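Beta-ketoacyl synthase (Burkholderia phymatum, PDB 4EWG) probably catalyses the condensation of acyl groups with malonyl-acyl carrier protein during fatty acid synthesis, as a 3-oxoacyl-[acyl-carrier-protein] synthase of the thiolase-like superfamily. Local coordinates at residues 10-22 / 80-92. Residues are numbered along the deposited sequence; the frame is centred on the assembly and turned at random.
Sequences ITGMGGVTALGSR and YAVRASELALADA
G12 and G14 pack against A88, A92 and the backbone of helix 80-92, which runs roughly antiparallel to strand 10-16 (147°) with the axes only 5.8 Å apart. Having no side chains, these glycines let the backbones approach, and G12 CA comes within 3.5 Å of A88 O. Alanines suit the helical side: the methyl of A84 rests on G15 CA at 3.7 Å, and that of A88 sits over the peptide joining M13 to G14. At the far end A92 CA approaches T11 O to 3.1 Å, a CH···O contact of the kind close backbones allow.

One direct hydrogen bond joins the segments. With CG anti to the backbone N (chi1 171°), D91 reaches the M13 amide, and OD2 takes the M13 N-H at 2.9 Å. The amide meets the anti side of the carboxylate, 21° from its plane, and H258 NE2 also binds this oxygen.

V16 points toward the helix and sets CG2 on the aliphatic part of R83, 3.4 Å from CG, the two side chains crossing at about a right angle, while its CG1 approaches the Y80 ring obliquely. L87 packs CD1 against G15 O (3.6 Å) and S21 OG (3.7 Å), and its CD2 lies against one face of the R83 guanidinium, near the rim. A water bridges S21 OG to R83 NE.

Further out, strand 8-16 is a central strand of a mixed β-sheet, between strands 238-246 and 259-268; backbone bonds tie G12 to V243 and G14 to T241. The CB of M13 is directed away from the helix, and its side chain touches W350 and E354 of helix 344-358. Helices thus pack on both faces of the sheet, as in the αβαβα thiolase fold. The chemistry implies a close approach of strand backbone to helix, made through glycine CA atoms, alanine methyls and CH···O contacts, with polar links from D91 to a strand amide and through water from R83 to S21.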
loop_
_atom_site.group_PDB
_atom_site.type_symbol
_atom_site.label_atom_id
_atom_site.label_comp_id
_atom_site.label_asym_id
_atom_site.label_seq_id
_atom_site.Cartn_x
_atom_site.Cartn_y
_atom_site.Cartn_z
ATOM N N ILE A 10 6.182 -10.761 -19.155
ATOM C CA ILE A 10 7.037 -9.662 -18.797
ATOM C C ILE A 10 7.785 -9.235 -20.032
ATOM O O ILE A 10 8.596 -9.983 -20.540
ATOM C CB ILE A 10 8.068 -10.096 -17.729
ATOM C CG1 ILE A 10 7.360 -10.387 -16.408
ATOM C CG2 ILE A 10 9.125 -9.019 -17.520
ATOM C CD1 ILE A 10 8.108 -11.354 -15.540
ATOM N N THR A 11 7.532 -8.023 -20.490
ATOM C CA THR A 11 8.120 -7.536 -21.777
ATOM C C THR A 11 9.118 -6.396 -21.571
ATOM O O THR A 11 9.729 -5.934 -22.528
ATOM C CB THR A 11 7.003 -7.056 -22.693
ATOM O OG1 THR A 11 6.186 -6.139 -21.956
ATOM C CG2 THR A 11 6.119 -8.211 -23.095
ATOM N N GLY A 12 9.290 -5.956 -20.316
ATOM C CA GLY A 12 10.283 -4.930 -19.958
ATOM C C GLY A 12 10.877 -5.170 -18.574
ATOM O O GLY A 12 10.145 -5.507 -17.637
ATOM N N MET A 13 12.205 -5.035 -18.443
ATOM C CA MET A 13 12.888 -5.133 -17.136
ATOM C C MET A 13 13.973 -4.077 -17.060
ATOM O O MET A 13 14.697 -3.841 -18.043
ATOM C CB MET A 13 13.542 -6.512 -16.925
ATOM C CG MET A 13 12.674 -7.674 -17.325
ATOM S SD MET A 13 13.277 -9.304 -16.804
ATOM C CE MET A 13 14.855 -9.367 -17.663
ATOM N N GLY A 14 14.105 -3.455 -15.898
ATOM C CA GLY A 14 15.128 -2.478 -15.660
ATOM C C GLY A 14 15.185 -2.050 -14.207
ATOM O O GLY A 14 14.253 -2.259 -13.433
ATOM N N GLY A 15 16.271 -1.391 -13.851
ATOM C CA GLY A 15 16.437 -0.855 -12.516
ATOM C C GLY A 15 17.742 -0.112 -12.300
ATOM O O GLY A 15 18.569 0.052 -13.231
ATOM N N VAL A 16 17.877 0.386 -11.078
ATOM C CA VAL A 16 18.987 1.163 -10.645
ATOM C C VAL A 16 19.545 0.376 -9.436
ATOM O O VAL A 16 18.843 0.218 -8.466
ATOM C CB VAL A 16 18.460 2.636 -10.332
ATOM C CG1 VAL A 16 19.268 3.303 -9.277
ATOM C CG2 VAL A 16 18.460 3.522 -11.590
ATOM N N THR A 17 20.757 -0.194 -9.540
ATOM C CA THR A 17 21.282 -1.080 -8.477
ATOM C C THR A 17 22.753 -0.831 -8.159
ATOM O O THR A 17 23.452 -0.182 -8.926
ATOM C CB THR A 17 21.180 -2.595 -8.859
ATOM O OG1 THR A 17 22.335 -2.982 -9.615
ATOM C CG2 THR A 17 19.871 -2.931 -9.651
ATOM N N ALA A 18 23.228 -1.401 -7.041
ATOM C CA ALA A 18 24.619 -1.194 -6.604
ATOM C C ALA A 18 25.606 -1.772 -7.622
ATOM O O ALA A 18 26.800 -1.376 -7.654
ATOM C CB ALA A 18 24.850 -1.789 -5.232
ATOM N N LEU A 19 25.115 -2.681 -8.472
ATOM C CA LEU A 19 25.958 -3.313 -9.486
ATOM C C LEU A 19 25.760 -2.710 -10.850
ATOM O O LEU A 19 26.400 -3.157 -11.806
ATOM C CB LEU A 19 25.706 -4.838 -9.557
ATOM C CG LEU A 19 26.113 -5.681 -8.344
ATOM C CD1 LEU A 19 26.157 -7.166 -8.697
ATOM C CD2 LEU A 19 27.448 -5.241 -7.797
ATOM N N GLY A 20 24.880 -1.720 -10.961
ATOM C CA GLY A 20 24.674 -0.995 -12.234
ATOM C C GLY A 20 23.249 -1.162 -12.709
ATOM O O GLY A 20 22.412 -1.709 -11.959
ATOM N N SER A 21 22.974 -0.673 -13.939
ATOM C CA SER A 21 21.666 -0.835 -14.594
ATOM C C SER A 21 21.615 -1.861 -15.705
ATOM O O SER A 21 20.682 -2.647 -15.758
ATOM C CB SER A 21 21.144 0.466 -15.109
ATOM O OG SER A 21 20.586 1.189 -14.022
ATOM N N ARG A 22 22.592 -1.889 -16.579
ATOM C CA ARG A 22 22.555 -2.863 -17.681
ATOM C C ARG A 22 22.894 -4.255 -17.165
ATOM O O ARG A 22 23.729 -4.402 -16.279
ATOM C CB ARG A 22 23.551 -2.506 -18.766
ATOM C CG ARG A 22 23.387 -1.136 -19.401
ATOM C CD ARG A 22 24.669 -0.775 -20.118
ATOM N NE ARG A 22 25.055 -1.766 -21.132
ATOM C CZ ARG A 22 24.557 -1.827 -22.382
ATOM N NH1 ARG A 22 23.606 -0.981 -22.787
ATOM N NH2 ARG A 22 25.005 -2.750 -23.243
ATOM N N TYR A 80 14.661 6.918 -7.974
ATOM C CA TYR A 80 15.100 5.552 -8.340
ATOM C C TYR A 80 13.961 4.811 -9.057
ATOM O O TYR A 80 14.161 4.195 -10.089
ATOM C CB TYR A 80 15.477 4.745 -7.124
ATOM C CG TYR A 80 16.629 5.260 -6.259
ATOM C CD1 TYR A 80 17.454 6.312 -6.642
ATOM C CD2 TYR A 80 16.883 4.654 -5.034
ATOM C CE1 TYR A 80 18.504 6.735 -5.834
ATOM C CE2 TYR A 80 17.921 5.075 -4.224
ATOM C CZ TYR A 80 18.730 6.104 -4.630
ATOM O OH TYR A 80 19.775 6.489 -3.774
ATOM N N ALA A 81 12.766 4.910 -8.483
ATOM C CA ALA A 81 11.591 4.193 -8.974
ATOM C C ALA A 81 11.294 4.632 -10.421
ATOM O O ALA A 81 11.086 3.795 -11.290
ATOM C CB ALA A 81 10.390 4.465 -8.072
ATOM N N VAL A 82 11.294 5.952 -10.652
ATOM C CA VAL A 82 11.021 6.504 -11.971
ATOM C C VAL A 82 12.108 6.112 -12.994
ATOM O O VAL A 82 11.804 5.693 -14.097
ATOM C CB VAL A 82 10.857 8.021 -11.916
ATOM C CG1 VAL A 82 10.784 8.601 -13.319
ATOM C CG2 VAL A 82 9.598 8.390 -11.126
ATOM N N ARG A 83 13.358 6.127 -12.569
ATOM C CA ARG A 83 14.435 5.774 -13.459
ATOM C C ARG A 83 14.354 4.295 -13.857
ATOM O O ARG A 83 14.526 3.949 -15.019
ATOM C CB ARG A 83 15.777 6.095 -12.801
ATOM C CG ARG A 83 16.982 5.733 -13.647
ATOM C CD ARG A 83 16.901 6.355 -15.019
ATOM N NE ARG A 83 18.119 6.107 -15.768
ATOM C CZ ARG A 83 18.224 6.197 -17.085
ATOM N NH1 ARG A 83 17.162 6.510 -17.813
ATOM N NH2 ARG A 83 19.392 5.959 -17.688
ATOM N N ALA A 84 14.089 3.429 -12.863
ATOM C CA ALA A 84 13.865 2.003 -13.087
ATOM C C ALA A 84 12.787 1.773 -14.107
ATOM O O ALA A 84 12.923 0.938 -15.022
ATOM C CB ALA A 84 13.481 1.315 -11.781
ATOM N N SER A 85 11.700 2.512 -13.938
ATOM C CA SER A 85 10.525 2.289 -14.716
ATOM C C SER A 85 10.758 2.804 -16.133
ATOM O O SER A 85 10.291 2.190 -17.090
ATOM C CB SER A 85 9.336 2.981 -14.048
ATOM O OG SER A 85 9.110 2.476 -12.759
ATOM N N GLU A 86 11.498 3.910 -16.251
ATOM C CA GLU A 86 11.941 4.458 -17.522
ATOM C C GLU A 86 12.793 3.469 -18.317
ATOM O O GLU A 86 12.592 3.304 -19.514
ATOM C CB GLU A 86 12.747 5.738 -17.299
ATOM C CG GLU A 86 13.191 6.476 -18.568
ATOM C CD GLU A 86 13.980 7.752 -18.242
ATOM O OE1 GLU A 86 13.626 8.849 -18.700
ATOM O OE2 GLU A 86 14.977 7.663 -17.486
ATOM N N LEU A 87 13.729 2.815 -17.645
ATOM C CA LEU A 87 14.550 1.823 -18.298
ATOM C C LEU A 87 13.662 0.639 -18.776
ATOM O O LEU A 87 13.802 0.168 -19.910
ATOM C CB LEU A 87 15.671 1.346 -17.359
ATOM C CG LEU A 87 16.767 2.399 -17.146
ATOM C CD1 LEU A 87 17.547 2.232 -15.842
ATOM C CD2 LEU A 87 17.718 2.486 -18.351
ATOM N N ALA A 88 12.737 0.206 -17.924
ATOM C CA ALA A 88 11.897 -0.957 -18.220
ATOM C C ALA A 88 10.956 -0.666 -19.369
ATOM O O ALA A 88 10.739 -1.517 -20.217
ATOM C CB ALA A 88 11.108 -1.378 -17.009
ATOM N N LEU A 89 10.375 0.523 -19.370
ATOM C CA LEU A 89 9.555 0.955 -20.485
ATOM C C LEU A 89 10.329 1.010 -21.803
ATOM O O LEU A 89 9.821 0.568 -22.836
ATOM C CB LEU A 89 8.963 2.310 -20.206
ATOM C CG LEU A 89 7.784 2.307 -19.280
ATOM C CD1 LEU A 89 7.537 3.772 -18.933
ATOM C CD2 LEU A 89 6.589 1.661 -19.959
ATOM N N ALA A 90 11.546 1.525 -21.792
ATOM C CA ALA A 90 12.339 1.571 -23.054
ATOM C C ALA A 90 12.520 0.152 -23.515
ATOM O O ALA A 90 12.308 -0.178 -24.689
ATOM C CB ALA A 90 13.694 2.246 -22.867
ATOM N N ASP A 91 12.920 -0.694 -22.572
ATOM C CA ASP A 91 13.255 -2.060 -22.885
ATOM C C ASP A 91 12.013 -2.741 -23.445
ATOM O O ASP A 91 12.134 -3.574 -24.328
ATOM C CB ASP A 91 13.810 -2.789 -21.632
ATOM C CG ASP A 91 13.971 -4.289 -21.842
ATOM O OD1 ASP A 91 14.784 -4.718 -22.725
ATOM O OD2 ASP A 91 13.289 -5.046 -21.121
ATOM N N ALA A 92 10.825 -2.361 -22.965
ATOM C CA ALA A 92 9.561 -2.961 -23.451
ATOM C C ALA A 92 9.083 -2.383 -24.802
ATOM O O ALA A 92 8.109 -2.849 -25.374
ATOM C CB ALA A 92 8.471 -2.826 -22.405
HETATM O O HOH W 1 20.445 4.107 -14.737
#